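Beta-fructofuranosidase, insoluble isoenzyme CWINV1 (Arabidopsis thaliana, PDB 2OXB) hydrolyses sucrose and 1-kestose, and less readily neokestose and levan, as a secreted cell-wall invertase that splits off terminal beta-D-fructofuranoside residues. Local coordinates at residues R5-P13 against W529-S537; F204-N212 against K317-L327. The protein carries 1 engineered substitution. All blocks are in the same frame, centred on the assembly; numbering follows the deposited sequence.

Contact 1. Residues R5-P13 against W529-S537; sequences RTGFHFQPP and WSMNSAQIS
M531 and F8 cross at about a right angle in a Met-aromatic contact that joins the two domains of a family 32 glycosidase: the N-terminal lead-in to the five-bladed beta-propeller and the C-terminal tail leaving the beta-sandwich. The methionine chain bends at both chi2 (-82°) and chi3, which folds its methyl over the phenyl face, CE lying 3.8 Å from the centroid of the F8 ring and 3° off the ring normal. SD stands farther above the same ring, while M531 CB closes on F8 CE2 at 3.7 Å. A flexible thioether suits this place because it can curl onto a flat ring. H9 meets the F8 ring atom CE1 with the face of its imidazole, offset toward the rim. One backbone bond, A534 N to G7 O at 2.9 Å and 177°, ties the two segments together, and the small A534 CB lets F8 CA approach to 3.6 Å. D480 of the sandwich accepts from the amides of G7 and F8. I536 points both arms at the lead-in: CD1 reaches T6 O at 3.4 Å, and CG2 lies next to H9 O. Branching lets isoleucine fill against T6 and H9-F10 at once. The same CG2 meets the F10 ring at its edge, 4.2 Å from CD1 of F10. At the chain's end, P13 CD lies 3.4 Å from S537 O.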
loop_
_atom_site.group_PDB
_atom_site.type_symbol
_atom_site.label_atom_id
_atom_site.label_comp_id
_atom_site.label_asym_id
_atom_site.label_seq_id
_atom_site.Cartn_x
_atom_site.Cartn_y
_atom_site.Cartn_z
ATOM N N ARG A 5 -5.544 18.187 4.979
ATOM C CA ARG A 5 -5.256 17.138 5.935
ATOM C C ARG A 5 -6.392 16.116 5.936
ATOM O O ARG A 5 -7.522 16.460 5.623
ATOM C CB ARG A 5 -5.070 17.751 7.321
ATOM C CG ARG A 5 -4.003 18.830 7.346
ATOM C CD ARG A 5 -3.512 19.114 8.753
ATOM N NE ARG A 5 -3.023 17.895 9.400
ATOM C CZ ARG A 5 -2.520 17.847 10.630
ATOM N NH1 ARG A 5 -2.431 18.951 11.365
ATOM N NH2 ARG A 5 -2.122 16.689 11.137
ATOM N N THR A 6 -6.095 14.862 6.268
ATOM C CA THR A 6 -7.125 13.827 6.293
ATOM C C THR A 6 -7.837 13.786 7.639
ATOM O O THR A 6 -7.247 14.092 8.681
ATOM C CB THR A 6 -6.546 12.430 6.027
ATOM O OG1 THR A 6 -5.717 12.038 7.123
ATOM C CG2 THR A 6 -5.719 12.437 4.756
ATOM N N GLY A 7 -9.104 13.390 7.610
ATOM C CA GLY A 7 -9.881 13.288 8.830
ATOM C C GLY A 7 -9.962 11.886 9.429
ATOM O O GLY A 7 -10.016 11.745 10.648
ATOM N N PHE A 8 -9.970 10.848 8.599
ATOM C CA PHE A 8 -10.066 9.493 9.118
ATOM C C PHE A 8 -8.931 8.556 8.725
ATOM O O PHE A 8 -9.011 7.345 8.930
ATOM C CB PHE A 8 -11.406 8.862 8.728
ATOM C CG PHE A 8 -11.614 8.719 7.255
ATOM C CD1 PHE A 8 -11.016 7.686 6.551
ATOM C CD2 PHE A 8 -12.425 9.614 6.569
ATOM C CE1 PHE A 8 -11.227 7.546 5.176
ATOM C CE2 PHE A 8 -12.642 9.482 5.204
ATOM C CZ PHE A 8 -12.039 8.445 4.505
ATOM N N HIS A 9 -7.862 9.087 8.170
ATOM C CA HIS A 9 -6.757 8.211 7.809
ATOM C C HIS A 9 -5.769 8.183 8.966
ATOM O O HIS A 9 -6.080 7.678 10.047
ATOM C CB HIS A 9 -6.096 8.718 6.529
ATOM C CG HIS A 9 -6.914 8.474 5.304
ATOM N ND1 HIS A 9 -7.179 7.208 4.830
ATOM C CD2 HIS A 9 -7.559 9.329 4.478
ATOM C CE1 HIS A 9 -7.954 7.293 3.764
ATOM N NE2 HIS A 9 -8.200 8.570 3.530
ATOM N N PHE A 10 -4.576 8.714 8.725
ATOM C CA PHE A 10 -3.549 8.805 9.745
ATOM C C PHE A 10 -2.351 9.578 9.244
ATOM O O PHE A 10 -1.924 9.437 8.097
ATOM C CB PHE A 10 -3.078 7.438 10.246
ATOM C CG PHE A 10 -1.923 7.535 11.210
ATOM C CD1 PHE A 10 -2.079 8.177 12.439
ATOM C CD2 PHE A 10 -0.655 7.073 10.856
ATOM C CE1 PHE A 10 -0.986 8.360 13.296
ATOM C CE2 PHE A 10 0.449 7.250 11.707
ATOM C CZ PHE A 10 0.282 7.895 12.925
ATOM N N GLN A 11 -1.810 10.393 10.134
ATOM C CA GLN A 11 -0.678 11.217 9.814
ATOM C C GLN A 11 -0.238 11.939 11.067
ATOM O O GLN A 11 -0.973 12.001 12.056
ATOM C CB GLN A 11 -1.083 12.239 8.758
ATOM C CG GLN A 11 -2.271 13.091 9.170
ATOM C CD GLN A 11 -2.763 13.950 8.041
ATOM O OE1 GLN A 11 -2.078 14.879 7.609
ATOM N NE2 GLN A 11 -3.946 13.629 7.525
ATOM N N PRO A 12 0.988 12.480 11.051
ATOM C CA PRO A 12 1.469 13.202 12.226
ATOM C C PRO A 12 0.715 14.520 12.270
ATOM O O PRO A 12 0.268 15.018 11.229
ATOM C CB PRO A 12 2.947 13.415 11.923
ATOM C CG PRO A 12 3.282 12.276 11.013
ATOM C CD PRO A 12 2.088 12.245 10.101
ATOM N N PRO A 13 0.545 15.093 13.470
ATOM C CA PRO A 13 -0.164 16.368 13.592
ATOM C C PRO A 13 0.695 17.499 13.036
ATOM O O PRO A 13 0.243 18.636 12.916
ATOM C CB PRO A 13 -0.373 16.493 15.090
ATOM C CG PRO A 13 0.833 15.782 15.646
ATOM C CD PRO A 13 0.893 14.551 14.797
ATOM N N TRP A 529 -21.473 7.084 1.773
ATOM C CA TRP A 529 -21.634 7.292 3.196
ATOM C C TRP A 529 -20.709 8.401 3.659
ATOM O O TRP A 529 -19.510 8.357 3.398
ATOM C CB TRP A 529 -21.298 6.017 3.968
ATOM C CG TRP A 529 -22.144 4.856 3.612
ATOM C CD1 TRP A 529 -23.467 4.692 3.882
ATOM C CD2 TRP A 529 -21.725 3.681 2.916
ATOM N NE1 TRP A 529 -23.903 3.485 3.396
ATOM C CE2 TRP A 529 -22.853 2.844 2.795
ATOM C CE3 TRP A 529 -20.506 3.258 2.376
ATOM C CZ2 TRP A 529 -22.796 1.598 2.160
ATOM C CZ3 TRP A 529 -20.448 2.022 1.746
ATOM C CH2 TRP A 529 -21.588 1.207 1.640
ATOM N N SER A 530 -21.270 9.404 4.331
ATOM C CA SER A 530 -20.453 10.486 4.860
ATOM C C SER A 530 -19.560 9.819 5.902
ATOM O O SER A 530 -19.951 8.808 6.491
ATOM C CB SER A 530 -21.325 11.566 5.512
ATOM O OG SER A 530 -21.923 12.416 4.541
ATOM N N MET A 531 -18.368 10.365 6.120
ATOM C CA MET A 531 -17.424 9.782 7.079
ATOM C C MET A 531 -16.954 10.736 8.176
ATOM O O MET A 531 -16.284 11.738 7.904
ATOM C CB MET A 531 -16.190 9.251 6.344
ATOM C CG MET A 531 -16.428 8.068 5.415
ATOM S SD MET A 531 -16.463 6.480 6.276
ATOM C CE MET A 531 -14.731 6.252 6.655
ATOM N N ASN A 532 -17.306 10.399 9.415
ATOM C CA ASN A 532 -16.919 11.174 10.584
ATOM C C ASN A 532 -15.415 11.065 10.752
ATOM O O ASN A 532 -14.761 10.217 10.133
ATOM C CB ASN A 532 -17.582 10.623 11.844
ATOM C CG ASN A 532 -19.088 10.729 11.805
ATOM O OD1 ASN A 532 -19.787 9.995 12.496
ATOM N ND2 ASN A 532 -19.596 11.659 11.002
ATOM N N SER A 533 -14.872 11.915 11.612
ATOM C CA SER A 533 -13.441 11.936 11.860
ATOM C C SER A 533 -12.967 10.823 12.774
ATOM O O SER A 533 -13.725 10.277 13.577
ATOM C CB SER A 533 -13.031 13.285 12.452
ATOM O OG SER A 533 -13.169 14.314 11.487
ATOM N N ALA A 534 -11.697 10.477 12.626
ATOM C CA ALA A 534 -11.094 9.450 13.449
ATOM C C ALA A 534 -10.055 10.172 14.295
ATOM O O ALA A 534 -9.402 11.107 13.822
ATOM C CB ALA A 534 -10.443 8.385 12.574
ATOM N N GLN A 535 -9.921 9.750 15.548
ATOM C CA GLN A 535 -8.975 10.362 16.482
ATOM C C GLN A 535 -7.533 10.004 16.140
ATOM O O GLN A 535 -6.996 9.006 16.619
ATOM C CB GLN A 535 -9.312 9.930 17.919
ATOM C CG GLN A 535 -10.815 9.861 18.183
ATOM C CD GLN A 535 -11.187 10.056 19.635
ATOM O OE1 GLN A 535 -12.370 10.027 19.982
ATOM N NE2 GLN A 535 -10.189 10.264 20.491
ATOM N N ILE A 536 -6.919 10.840 15.306
ATOM C CA ILE A 536 -5.540 10.651 14.864
ATOM C C ILE A 536 -4.578 11.638 15.536
ATOM O O ILE A 536 -4.905 12.815 15.719
ATOM C CB ILE A 536 -5.413 10.821 13.312
ATOM C CG1 ILE A 536 -6.050 12.154 12.872
ATOM C CG2 ILE A 536 -6.048 9.637 12.604
ATOM C CD1 ILE A 536 -5.886 12.486 11.380
ATOM N N SER A 537 -3.397 11.137 15.901
ATOM C CA SER A 537 -2.337 11.925 16.537
ATOM C C SER A 537 -1.048 11.105 16.571
ATOM O O SER A 537 0.040 11.633 16.352
ATOM C CB SER A 537 -2.727 12.324 17.969
ATOM O OG SER A 537 -3.708 13.351 17.983
#

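Contact 2. Residues F204-N212 against K317-L327; sequences FPVTRFGSN and KIWLDRSGKQL
V206 and L320 meet at about a right angle through their methyl tips, V206 CG2 against L320 CD2, where two blades of the beta-propeller abut. F204 adds a second apolar pair, its CE1 3.8 Å from I318 CD1, and L327 CD1 stands at the edge of the same phenyl, 4.3 Å from F204 CZ. Branched aliphatic and aromatic side chains suit this buried seam; with the short strand segments at 67° and no backbone hydrogen bond across them, side-chain packing carries the contact.

Nearer the surface the chemistry turns polar. K317 reaches out with an extended chain, and its NZ donates to S211 OG at 2.9 Å; the serine hydroxyl, anti to its own backbone nitrogen (chi1 -177°), lies over the centre of the W319 indole face. S211 O packs against the start of that side chain, 3.7 Å from W319 CB. The F209 ring sits between two arginines. R322 brings NH1 over one face, the guanidinium plane tilted 33° to the ring, and R208 CB lies over the opposite face, with F209 CZ above the centre of the R208 guanidinium. R208 NH2 ends beside a turn, 3.6 Å from G324 CA, where a side chain at that positive phi would crowd it and the preceding carbonyl.

That turn, type I from D321 to G324, presents R322. It closes with G324 N bonded to D321 O at 2.8 Å, and D321 OD1 accepts from S323 N, an Asx turn. Backbone hydrogen bonds hold each strand in its own blade, V206 with K227 and W319 with I328. The contact thus joins an apolar interior to a positively charged outer part: R208 NH2 and R322 NE lie 6.9 Å apart, and K227 close to R208 probably raises the local positive potential.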
loop_
_atom_site.group_PDB
_atom_site.type_symbol
_atom_site.label_atom_id
_atom_site.label_comp_id
_atom_site.label_asym_id
_atom_site.label_seq_id
_atom_site.Cartn_x
_atom_site.Cartn_y
_atom_site.Cartn_z
ATOM N N PHE A 204 6.214 -13.376 3.250
ATOM C CA PHE A 204 5.116 -13.992 4.013
ATOM C C PHE A 204 4.287 -15.005 3.195
ATOM O O PHE A 204 4.115 -14.853 1.985
ATOM C CB PHE A 204 4.170 -12.889 4.536
ATOM C CG PHE A 204 3.449 -12.150 3.445
ATOM C CD1 PHE A 204 2.305 -12.688 2.854
ATOM C CD2 PHE A 204 3.957 -10.947 2.952
ATOM C CE1 PHE A 204 1.686 -12.039 1.791
ATOM C CE2 PHE A 204 3.338 -10.290 1.887
ATOM C CZ PHE A 204 2.205 -10.834 1.302
ATOM N N PRO A 205 3.746 -16.043 3.864
ATOM C CA PRO A 205 2.933 -17.078 3.224
ATOM C C PRO A 205 1.438 -16.716 3.164
ATOM O O PRO A 205 0.958 -15.873 3.926
ATOM C CB PRO A 205 3.174 -18.282 4.120
ATOM C CG PRO A 205 3.135 -17.651 5.463
ATOM C CD PRO A 205 3.986 -16.389 5.276
ATOM N N VAL A 206 0.720 -17.359 2.247
ATOM C CA VAL A 206 -0.721 -17.162 2.107
ATOM C C VAL A 206 -1.353 -18.513 1.739
ATOM O O VAL A 206 -0.869 -19.229 0.862
ATOM C CB VAL A 206 -1.078 -16.091 1.025
ATOM C CG1 VAL A 206 -0.645 -14.710 1.492
ATOM C CG2 VAL A 206 -0.411 -16.418 -0.292
ATOM N N THR A 207 -2.416 -18.874 2.439
ATOM C CA THR A 207 -3.099 -20.125 2.171
ATOM C C THR A 207 -3.735 -19.926 0.790
ATOM O O THR A 207 -4.087 -18.800 0.450
ATOM C CB THR A 207 -4.153 -20.379 3.283
ATOM O OG1 THR A 207 -4.607 -21.735 3.229
ATOM C CG2 THR A 207 -5.327 -19.440 3.129
ATOM N N ARG A 208 -3.856 -20.987 -0.012
ATOM C CA ARG A 208 -4.445 -20.862 -1.356
ATOM C C ARG A 208 -5.920 -20.482 -1.332
ATOM O O ARG A 208 -6.321 -19.438 -1.853
ATOM C CB ARG A 208 -4.311 -22.160 -2.170
ATOM C CG ARG A 208 -2.921 -22.491 -2.702
ATOM C CD ARG A 208 -3.016 -23.189 -4.069
ATOM N NE ARG A 208 -3.375 -22.230 -5.119
ATOM C CZ ARG A 208 -3.745 -22.556 -6.354
ATOM N NH1 ARG A 208 -3.813 -23.833 -6.719
ATOM N NH2 ARG A 208 -4.054 -21.598 -7.222
ATOM N N PHE A 209 -6.730 -21.345 -0.738
ATOM C CA PHE A 209 -8.158 -21.104 -0.651
ATOM C C PHE A 209 -8.569 -20.828 0.789
ATOM O O PHE A 209 -8.960 -21.736 1.522
ATOM C CB PHE A 209 -8.915 -22.312 -1.198
ATOM C CG PHE A 209 -8.454 -22.741 -2.571
ATOM C CD1 PHE A 209 -7.902 -24.008 -2.771
ATOM C CD2 PHE A 209 -8.552 -21.869 -3.660
ATOM C CE1 PHE A 209 -7.454 -24.400 -4.026
ATOM C CE2 PHE A 209 -8.105 -22.255 -4.919
ATOM C CZ PHE A 209 -7.554 -23.525 -5.103
ATOM N N GLY A 210 -8.460 -19.554 1.171
ATOM C CA GLY A 210 -8.816 -19.099 2.505
ATOM C C GLY A 210 -8.745 -17.581 2.548
ATOM O O GLY A 210 -7.838 -16.995 1.961
ATOM N N SER A 211 -9.683 -16.935 3.233
ATOM C CA SER A 211 -9.683 -15.471 3.301
ATOM C C SER A 211 -8.753 -14.929 4.380
ATOM O O SER A 211 -8.045 -13.942 4.166
ATOM C CB SER A 211 -11.100 -14.947 3.548
ATOM O OG SER A 211 -11.117 -13.528 3.542
ATOM N N ASN A 212 -8.773 -15.581 5.538
ATOM C CA ASN A 212 -7.945 -15.181 6.662
ATOM C C ASN A 212 -6.483 -15.510 6.404
ATOM O O ASN A 212 -6.149 -16.595 5.929
ATOM C CB ASN A 212 -8.452 -15.860 7.935
ATOM C CG ASN A 212 -9.866 -15.394 8.322
ATOM O OD1 ASN A 212 -10.362 -15.686 9.420
ATOM N ND2 ASN A 212 -10.516 -14.661 7.415
ATOM N N LYS A 317 -6.415 -5.344 3.895
ATOM C CA LYS A 317 -6.388 -6.764 4.192
ATOM C C LYS A 317 -6.083 -7.417 2.856
ATOM O O LYS A 317 -6.806 -7.203 1.891
ATOM C CB LYS A 317 -7.747 -7.247 4.705
ATOM C CG LYS A 317 -7.793 -8.736 5.055
ATOM C CD LYS A 317 -9.226 -9.281 5.217
ATOM C CE LYS A 317 -9.201 -10.803 5.495
ATOM N NZ LYS A 317 -10.530 -11.495 5.550
ATOM N N ILE A 318 -5.006 -8.189 2.782
ATOM C CA ILE A 318 -4.654 -8.853 1.530
ATOM C C ILE A 318 -4.759 -10.380 1.626
ATOM O O ILE A 318 -4.890 -10.947 2.716
ATOM C CB ILE A 318 -3.225 -8.463 1.062
ATOM C CG1 ILE A 318 -2.195 -8.660 2.180
ATOM C CG2 ILE A 318 -3.215 -7.035 0.639
ATOM C CD1 ILE A 318 -1.527 -10.012 2.168
ATOM N N TRP A 319 -4.713 -11.039 0.474
ATOM C CA TRP A 319 -4.786 -12.491 0.410
ATOM C C TRP A 319 -4.946 -12.947 -1.025
ATOM O O TRP A 319 -5.526 -12.257 -1.855
ATOM C CB TRP A 319 -5.953 -13.005 1.246
ATOM C CG TRP A 319 -7.297 -12.745 0.646
ATOM C CD1 TRP A 319 -8.020 -13.589 -0.128
ATOM C CD2 TRP A 319 -8.083 -11.558 0.794
ATOM N NE1 TRP A 319 -9.216 -13.008 -0.470
ATOM C CE2 TRP A 319 -9.281 -11.760 0.083
ATOM C CE3 TRP A 319 -7.886 -10.346 1.457
ATOM C CZ2 TRP A 319 -10.284 -10.798 0.017
ATOM C CZ3 TRP A 319 -8.882 -9.385 1.390
ATOM C CH2 TRP A 319 -10.070 -9.619 0.674
ATOM N N LEU A 320 -4.448 -14.139 -1.295
ATOM C CA LEU A 320 -4.483 -14.715 -2.620
ATOM C C LEU A 320 -5.869 -14.875 -3.251
ATOM O O LEU A 320 -6.809 -15.317 -2.597
ATOM C CB LEU A 320 -3.780 -16.072 -2.577
ATOM C CG LEU A 320 -2.638 -16.232 -3.577
ATOM C CD1 LEU A 320 -3.164 -15.821 -4.928
ATOM C CD2 LEU A 320 -1.434 -15.357 -3.176
ATOM N N ASP A 321 -5.991 -14.519 -4.527
ATOM C CA ASP A 321 -7.261 -14.676 -5.226
ATOM C C ASP A 321 -7.449 -16.132 -5.643
ATOM O O ASP A 321 -6.486 -16.898 -5.717
ATOM C CB ASP A 321 -7.329 -13.799 -6.483
ATOM C CG ASP A 321 -8.419 -14.267 -7.460
ATOM O OD1 ASP A 321 -8.087 -14.679 -8.590
ATOM O OD2 ASP A 321 -9.611 -14.239 -7.089
ATOM N N ARG A 322 -8.696 -16.500 -5.927
ATOM C CA ARG A 322 -9.032 -17.860 -6.350
ATOM C C ARG A 322 -8.143 -18.342 -7.494
ATOM O O ARG A 322 -7.642 -19.462 -7.444
ATOM C CB ARG A 322 -10.508 -17.936 -6.772
ATOM C CG ARG A 322 -10.937 -19.269 -7.396
ATOM C CD ARG A 322 -10.799 -20.432 -6.402
ATOM N NE ARG A 322 -10.997 -21.738 -7.043
ATOM C CZ ARG A 322 -11.072 -22.894 -6.389
ATOM N NH1 ARG A 322 -10.968 -22.912 -5.063
ATOM N NH2 ARG A 322 -11.253 -24.029 -7.054
ATOM N N SER A 323 -7.960 -17.502 -8.516
ATOM C CA SER A 323 -7.120 -17.848 -9.663
ATOM C C SER A 323 -5.693 -18.207 -9.252
ATOM O O SER A 323 -4.982 -18.908 -9.980
ATOM C CB SER A 323 -7.076 -16.701 -10.676
ATOM O OG SER A 323 -8.260 -16.669 -11.463
ATOM N N GLY A 324 -5.263 -17.700 -8.099
ATOM C CA GLY A 324 -3.935 -18.024 -7.603
ATOM C C GLY A 324 -2.751 -17.220 -8.093
ATOM O O GLY A 324 -1.636 -17.504 -7.697
ATOM N N LYS A 325 -2.973 -16.222 -8.940
ATOM C CA LYS A 325 -1.866 -15.417 -9.438
ATOM C C LYS A 325 -2.040 -13.914 -9.242
ATOM O O LYS A 325 -1.582 -13.145 -10.072
ATOM C CB LYS A 325 -1.637 -15.700 -10.921
ATOM C CG LYS A 325 -2.854 -15.451 -11.784
ATOM C CD LYS A 325 -3.625 -16.732 -12.068
ATOM C CE LYS A 325 -4.569 -16.521 -13.243
ATOM N NZ LYS A 325 -5.130 -17.785 -13.780
ATOM N N GLN A 326 -2.694 -13.496 -8.154
ATOM C CA GLN A 326 -2.920 -12.068 -7.856
ATOM C C GLN A 326 -3.464 -11.886 -6.431
ATOM O O GLN A 326 -4.350 -12.619 -5.989
ATOM C CB GLN A 326 -3.892 -11.458 -8.896
ATOM C CG GLN A 326 -4.609 -10.137 -8.510
ATOM C CD GLN A 326 -5.607 -9.650 -9.585
ATOM O OE1 GLN A 326 -6.405 -8.734 -9.352
ATOM N NE2 GLN A 326 -5.551 -10.259 -10.765
ATOM N N LEU A 327 -2.918 -10.911 -5.711
ATOM C CA LEU A 327 -3.355 -10.640 -4.345
ATOM C C LEU A 327 -4.609 -9.772 -4.310
ATOM O O LEU A 327 -4.768 -8.842 -5.108
ATOM C CB LEU A 327 -2.236 -9.964 -3.531
ATOM C CG LEU A 327 -1.041 -10.819 -3.083
ATOM C CD1 LEU A 327 -0.162 -10.025 -2.139
ATOM C CD2 LEU A 327 -1.537 -12.081 -2.380
#

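The two contacts do not touch: their centres lie 29 Å apart and their nearest atoms about 13 Å. Along the chain, contact 2 is nested within the loop that contact 1 closes, so the ends of the protein come together while two blades adjoin inside that span. Contact 1 is the nearer to a substrate-binding residue, the side chain of F10 being about 4 Å from that of M17 and about 11 Å from that of Q35; residues 5-13 also lead into strand 15-26, which carries the active-site D19. Contact 2 lies away from the annotated sites, although its strand 201-207 follows closely on Q199, the engineered residue at a substrate-binding position.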